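Local coordinates for protein diaminopimelate decarboxylase (Aquifex aeolicus, PDB 2P3E) that probably catalyses the pyridoxal 5'-phosphate-dependent decarboxylation of meso-diaminopimelate to L-lysine, the last step of lysine biosynthesis by the diaminopimelate pathway, at residues 45-50 and 253-258; 206-211 and 280-285. One frame throughout, in Å; residues are numbered along the deposited sequence.

How the contacts relate
The centres of contact 1 and contact 2 lie 9 Å apart, in the pyridoxal-binding barrel domain, and their segments alternate along the chain. Arg47 makes the polar connection: while its far end serves contact 1, its NE makes a probable hydrogen bond of 2.7 Å to Ser283 O in the short helix of contact 2. Separately, Pro256 CD packs against Leu210 O at 3.5 Å. Contact 2 is the active-site member, holding Pro280, Gly281 and Arg282, which probably bind the cofactor, Arg282 probably also meeting substrate. Contact 1 sits behind them: nearest side-chain atoms of Arg47 and Arg282 are about 8 Å apart, those of Pro258 and Pro280 about 7 Å.

Contact 1: residues 45-50 and 253-258; sequences KERFEA and DKEPAP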
loop_
_atom_site.group_PDB
_atom_site.type_symbol
_atom_site.label_atom_id
_atom_site.label_comp_id
_atom_site.label_asym_id
_atom_site.label_seq_id
_atom_site.Cartn_x
_atom_site.Cartn_y
_atom_site.Cartn_z
ATOM N N LYS B 45 -4.124 19.925 -17.662
ATOM C CA LYS B 45 -3.650 20.578 -18.886
ATOM C C LYS B 45 -2.957 21.902 -18.576
ATOM O O LYS B 45 -1.904 22.190 -19.144
ATOM C CB LYS B 45 -4.802 20.808 -19.895
ATOM C CG LYS B 45 -5.432 19.539 -20.489
ATOM C CD LYS B 45 -6.759 19.861 -21.217
ATOM C CE LYS B 45 -7.321 18.647 -21.960
ATOM N NZ LYS B 45 -8.433 19.065 -22.878
ATOM N N GLU B 46 -3.548 22.695 -17.686
ATOM C CA GLU B 46 -3.021 24.020 -17.344
ATOM C C GLU B 46 -1.731 23.976 -16.522
ATOM O O GLU B 46 -0.858 24.830 -16.705
ATOM C CB GLU B 46 -4.063 24.875 -16.622
ATOM C CG GLU B 46 -5.149 25.384 -17.560
ATOM C CD GLU B 46 -6.401 25.839 -16.841
ATOM O OE1 GLU B 46 -6.346 26.124 -15.627
ATOM O OE2 GLU B 46 -7.452 25.913 -17.515
ATOM N N ARG B 47 -1.612 22.995 -15.620
ATOM C CA ARG B 47 -0.328 22.780 -14.923
ATOM C C ARG B 47 0.786 22.399 -15.893
ATOM O O ARG B 47 1.922 22.884 -15.764
ATOM C CB ARG B 47 -0.438 21.707 -13.825
ATOM C CG ARG B 47 -1.464 22.030 -12.744
ATOM C CD ARG B 47 -1.121 23.274 -11.939
ATOM N NE ARG B 47 -0.038 22.966 -11.007
ATOM C CZ ARG B 47 0.220 23.634 -9.886
ATOM N NH1 ARG B 47 -0.527 24.689 -9.531
ATOM N NH2 ARG B 47 1.235 23.242 -9.119
ATOM N N PHE B 48 0.478 21.503 -16.830
ATOM C CA PHE B 48 1.451 21.111 -17.836
ATOM C C PHE B 48 1.861 22.307 -18.699
ATOM O O PHE B 48 3.054 22.494 -18.985
ATOM C CB PHE B 48 0.956 19.970 -18.737
ATOM C CG PHE B 48 1.951 19.577 -19.804
ATOM C CD1 PHE B 48 3.021 18.748 -19.501
ATOM C CD2 PHE B 48 1.826 20.062 -21.111
ATOM C CE1 PHE B 48 3.963 18.393 -20.480
ATOM C CE2 PHE B 48 2.757 19.699 -22.106
ATOM C CZ PHE B 48 3.832 18.880 -21.784
ATOM N N GLU B 49 0.858 23.085 -19.123
ATOM C CA GLU B 49 1.095 24.241 -19.976
ATOM C C GLU B 49 1.893 25.327 -19.253
ATOM O O GLU B 49 2.655 26.067 -19.881
ATOM C CB GLU B 49 -0.226 24.805 -20.532
ATOM C CG GLU B 49 -0.919 23.916 -21.580
ATOM C CD GLU B 49 -0.021 23.528 -22.738
ATOM O OE1 GLU B 49 0.798 24.366 -23.183
ATOM O OE2 GLU B 49 -0.140 22.380 -23.218
ATOM N N ALA B 50 1.715 25.428 -17.946
ATOM C CA ALA B 50 2.534 26.330 -17.137
ATOM C C ALA B 50 4.031 26.007 -17.233
ATOM O O ALA B 50 4.863 26.919 -17.298
ATOM C CB ALA B 50 2.076 26.344 -15.696
ATOM N N ASP B 253 0.224 26.852 3.141
ATOM C CA ASP B 253 1.251 26.576 2.135
ATOM C C ASP B 253 1.126 27.545 0.965
ATOM O O ASP B 253 0.031 27.795 0.479
ATOM C CB ASP B 253 1.141 25.132 1.563
ATOM C CG ASP B 253 1.667 24.052 2.508
ATOM O OD1 ASP B 253 2.355 24.351 3.502
ATOM O OD2 ASP B 253 1.410 22.865 2.221
ATOM N N LYS B 254 2.259 28.050 0.490
ATOM C CA LYS B 254 2.288 28.867 -0.712
ATOM C C LYS B 254 3.137 28.114 -1.713
ATOM O O LYS B 254 4.344 27.981 -1.507
ATOM C CB LYS B 254 2.909 30.236 -0.428
ATOM C CG LYS B 254 2.965 31.135 -1.662
ATOM N N GLU B 255 2.529 27.598 -2.780
ATOM C CA GLU B 255 3.314 26.771 -3.708
ATOM C C GLU B 255 4.056 27.630 -4.742
ATOM O O GLU B 255 3.552 28.673 -5.149
ATOM C CB GLU B 255 2.440 25.718 -4.400
ATOM C CG GLU B 255 1.458 26.281 -5.423
ATOM C CD GLU B 255 0.618 25.223 -6.107
ATOM O OE1 GLU B 255 0.383 24.132 -5.532
ATOM O OE2 GLU B 255 0.167 25.495 -7.243
ATOM N N PRO B 256 5.263 27.193 -5.152
ATOM C CA PRO B 256 5.985 27.896 -6.198
ATOM C C PRO B 256 5.350 27.578 -7.562
ATOM O O PRO B 256 4.662 26.565 -7.690
ATOM C CB PRO B 256 7.393 27.304 -6.093
ATOM C CG PRO B 256 7.159 25.881 -5.613
ATOM C CD PRO B 256 6.014 26.027 -4.636
ATOM N N ALA B 257 5.525 28.465 -8.539
ATOM C CA ALA B 257 5.060 28.229 -9.907
ATOM C C ALA B 257 6.235 27.782 -10.771
ATOM O O ALA B 257 7.391 28.074 -10.439
ATOM C CB ALA B 257 4.435 29.494 -10.482
ATOM N N PRO B 258 5.959 27.062 -11.873
ATOM C CA PRO B 258 7.050 26.796 -12.807
ATOM C C PRO B 258 7.810 28.062 -13.220
ATOM O O PRO B 258 9.030 28.034 -13.320
ATOM C CB PRO B 258 6.332 26.162 -14.003
ATOM C CG PRO B 258 5.159 25.455 -13.377
ATOM C CD PRO B 258 4.707 26.389 -12.283
#
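Two first torsions aim Arg47 and Glu255 at each other from opposite directions. In Arg47, CG lies anti to the carbonyl carbon (chi1 -59°), and bends at chi2 and chi3 then turn the guanidinium toward Glu255. In Glu255, CG sits between backbone N and carbonyl carbon (chi1 71°), beyond which the chain runs straight out. OE2 thus arrives at the guanidinium edge, close to its plane. The result is a salt bridge in which NH1 of Arg47 gives a short, fairly straight hydrogen bond of 2.5 Å to OE2 of Glu255 on the syn side of the carboxylate. NH2 of Arg47 adds a weak, bent one of 3.1 Å to the same OE2 of Glu255, so a single oxygen takes both donors. With the two planes 61° apart, this is no flat, two-oxygen pairing; OE1 turns instead to the backbone N of Lys248. NE of Arg47 is bonded to Ser283 O, in helix 282-285.

The second touch is apolar. CB of Ala50 meets CG of Pro258 at 4.0 Å, and the ring CB of Pro258 lies 3.7 Å from Ala50 O. Pro258 opens helix 258-269 and also packs on Tyr51, the next residue of helix 41-54, and on Ala54, a turn beyond Ala50. The contact therefore ties the helix leading into barrel strand 59-63 to the loop and helix that precede strand 275-278, its neighbour where the barrel closes.

A leucine in place of Arg47 would probably strand the Glu255 carboxylate without its positive mate and take from Ser283 O its side-chain donor. One guanidinium, shared between a carboxylate and a helix carbonyl, probably holds the 253-258 loop to helix 41-54 largely by charge, while Ala50 and Pro258 add a small apolar contact.

Contact 2: residues 206-211 and 280-285; sequences GSQILD and PGRSIM
Gln208 and Arg282 bring their backbones closest, with 7.8 Å between Gln208 CA and Arg282 CA, at two loops that follow strands 196-202 and 275-278 of the (beta/alpha)8 barrel. Gln208 adopts left-handed helical backbone angles, which turn the loop sharply after Ser207. Across from it the chain turns at Gly281 into the short helix 282-285, where Gly281 O accepts both Ile284 N at 3.1 Å and Met285 N at 3.0 Å.

Arg282 bridges the gap. Its CG is anti to the backbone N (chi1 -163°), and a bend at chi3 (-52°) turns the guanidinium to Ser207 and Gln208. Ser207 OG meets the edge of that group in its plane, accepting an almost straight hydrogen bond (174°) from Arg282 NH2 at 2.9 Å. Gln208 CB lies over one face, displaced toward the rim. The glutamine side chain crosses the arginine at about a right angle and sets its OE1 3.2 Å from Arg282 CD, beside the aliphatic part, while its NE2 is held by Ile247 O. Tyr249 OH takes Arg282 NH1.

Arg282 probably binds both cofactor and substrate, and Arg318 and Tyr377, likewise probable members of the site, stand beside it. The bonds to Ser207 and Tyr249, with Gln208 CB over one face, are likely to limit how the guanidinium can turn within the pocket. One water completes the join, accepting from Gln208 N at 2.7 Å and, in the guanidinium plane, from Arg282 NE at 3.0 Å.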
loop_
_atom_site.group_PDB
_atom_site.type_symbol
_atom_site.label_atom_id
_atom_site.label_comp_id
_atom_site.label_asym_id
_atom_site.label_seq_id
_atom_site.Cartn_x
_atom_site.Cartn_y
_atom_site.Cartn_z
ATOM N N GLY B 206 14.934 16.200 -4.701
ATOM C CA GLY B 206 13.991 15.932 -3.623
ATOM C C GLY B 206 12.565 16.067 -4.109
ATOM O O GLY B 206 12.309 16.143 -5.318
ATOM N N SER B 207 11.633 16.100 -3.167
ATOM C CA SER B 207 10.224 16.156 -3.514
ATOM C C SER B 207 9.465 17.071 -2.551
ATOM O O SER B 207 9.882 17.274 -1.400
ATOM C CB SER B 207 9.633 14.749 -3.521
ATOM O OG SER B 207 8.400 14.749 -4.220
ATOM N N GLN B 208 8.343 17.607 -3.024
ATOM C CA GLN B 208 7.499 18.497 -2.228
ATOM C C GLN B 208 8.326 19.690 -1.717
ATOM O O GLN B 208 8.346 19.999 -0.529
ATOM C CB GLN B 208 6.782 17.712 -1.102
ATOM C CG GLN B 208 5.766 18.526 -0.235
ATOM C CD GLN B 208 4.787 19.375 -1.049
ATOM O OE1 GLN B 208 4.489 19.076 -2.210
ATOM N NE2 GLN B 208 4.254 20.425 -0.418
ATOM N N ILE B 209 9.022 20.342 -2.641
ATOM C CA ILE B 209 9.887 21.482 -2.327
ATOM C C ILE B 209 9.081 22.770 -2.521
ATOM O O ILE B 209 8.719 23.111 -3.656
ATOM C CB ILE B 209 11.161 21.474 -3.216
ATOM C CG1 ILE B 209 11.987 20.205 -2.935
ATOM C CG2 ILE B 209 12.012 22.759 -3.014
ATOM C CD1 ILE B 209 13.038 19.888 -3.979
ATOM N N LEU B 210 8.779 23.459 -1.412
ATOM C CA LEU B 210 8.033 24.724 -1.450
ATOM C C LEU B 210 8.901 25.981 -1.578
ATOM O O LEU B 210 8.546 26.898 -2.315
ATOM C CB LEU B 210 7.097 24.839 -0.249
ATOM C CG LEU B 210 5.934 23.842 -0.283
ATOM C CD1 LEU B 210 5.113 23.950 1.019
ATOM C CD2 LEU B 210 5.044 24.052 -1.528
ATOM N N ASP B 211 10.039 26.001 -0.849
ATOM C CA ASP B 211 11.088 26.988 -1.024
ATOM C C ASP B 211 12.089 26.450 -2.054
ATOM O O ASP B 211 12.850 25.536 -1.775
ATOM C CB ASP B 211 11.766 27.264 0.324
ATOM C CG ASP B 211 13.073 28.030 0.187
ATOM O OD1 ASP B 211 13.297 28.688 -0.850
ATOM O OD2 ASP B 211 13.891 27.971 1.135
ATOM N N PRO B 280 8.220 16.775 -13.812
ATOM C CA PRO B 280 7.229 17.023 -12.762
ATOM C C PRO B 280 6.214 15.872 -12.643
ATOM O O PRO B 280 5.766 15.344 -13.668
ATOM C CB PRO B 280 6.520 18.290 -13.248
ATOM C CG PRO B 280 6.635 18.232 -14.729
ATOM C CD PRO B 280 7.977 17.616 -15.004
ATOM N N GLY B 281 5.865 15.503 -11.408
ATOM C CA GLY B 281 4.768 14.547 -11.168
ATOM C C GLY B 281 3.683 15.189 -10.324
ATOM O O GLY B 281 2.611 15.562 -10.827
ATOM N N ARG B 282 3.980 15.333 -9.033
ATOM C CA ARG B 282 3.069 15.922 -8.044
ATOM C C ARG B 282 2.533 17.312 -8.452
ATOM O O ARG B 282 1.352 17.605 -8.227
ATOM C CB ARG B 282 3.788 16.065 -6.700
ATOM C CG ARG B 282 2.871 16.271 -5.490
ATOM C CD ARG B 282 3.683 16.696 -4.253
ATOM N NE ARG B 282 4.818 15.797 -3.982
ATOM C CZ ARG B 282 4.779 14.730 -3.182
ATOM N NH1 ARG B 282 3.653 14.374 -2.554
ATOM N NH2 ARG B 282 5.874 14.001 -3.022
ATOM N N SER B 283 3.401 18.177 -9.002
ATOM C CA SER B 283 2.976 19.542 -9.366
ATOM C C SER B 283 1.992 19.597 -10.539
ATOM O O SER B 283 1.360 20.646 -10.775
ATOM C CB SER B 283 4.163 20.496 -9.616
ATOM O OG SER B 283 5.050 19.981 -10.588
ATOM N N ILE B 284 1.857 18.510 -11.282
ATOM C CA ILE B 284 0.813 18.442 -12.317
ATOM C C ILE B 284 -0.428 17.730 -11.784
ATOM O O ILE B 284 -1.552 18.209 -11.965
ATOM C CB ILE B 284 1.332 17.747 -13.615
ATOM C CG1 ILE B 284 2.370 18.640 -14.321
ATOM C CG2 ILE B 284 0.163 17.362 -14.554
ATOM C CD1 ILE B 284 3.038 17.946 -15.532
ATOM N N MET B 285 -0.228 16.614 -11.089
ATOM C CA MET B 285 -1.346 15.749 -10.707
ATOM C C MET B 285 -1.960 15.994 -9.325
ATOM O O MET B 285 -3.144 15.718 -9.114
ATOM C CB MET B 285 -0.911 14.277 -10.791
ATOM C CG MET B 285 -0.843 13.721 -12.212
ATOM S SD MET B 285 -2.365 13.989 -13.200
ATOM C CE MET B 285 -3.603 13.300 -12.136
HETATM O O HOH W 1 6.880 17.479 -5.259
#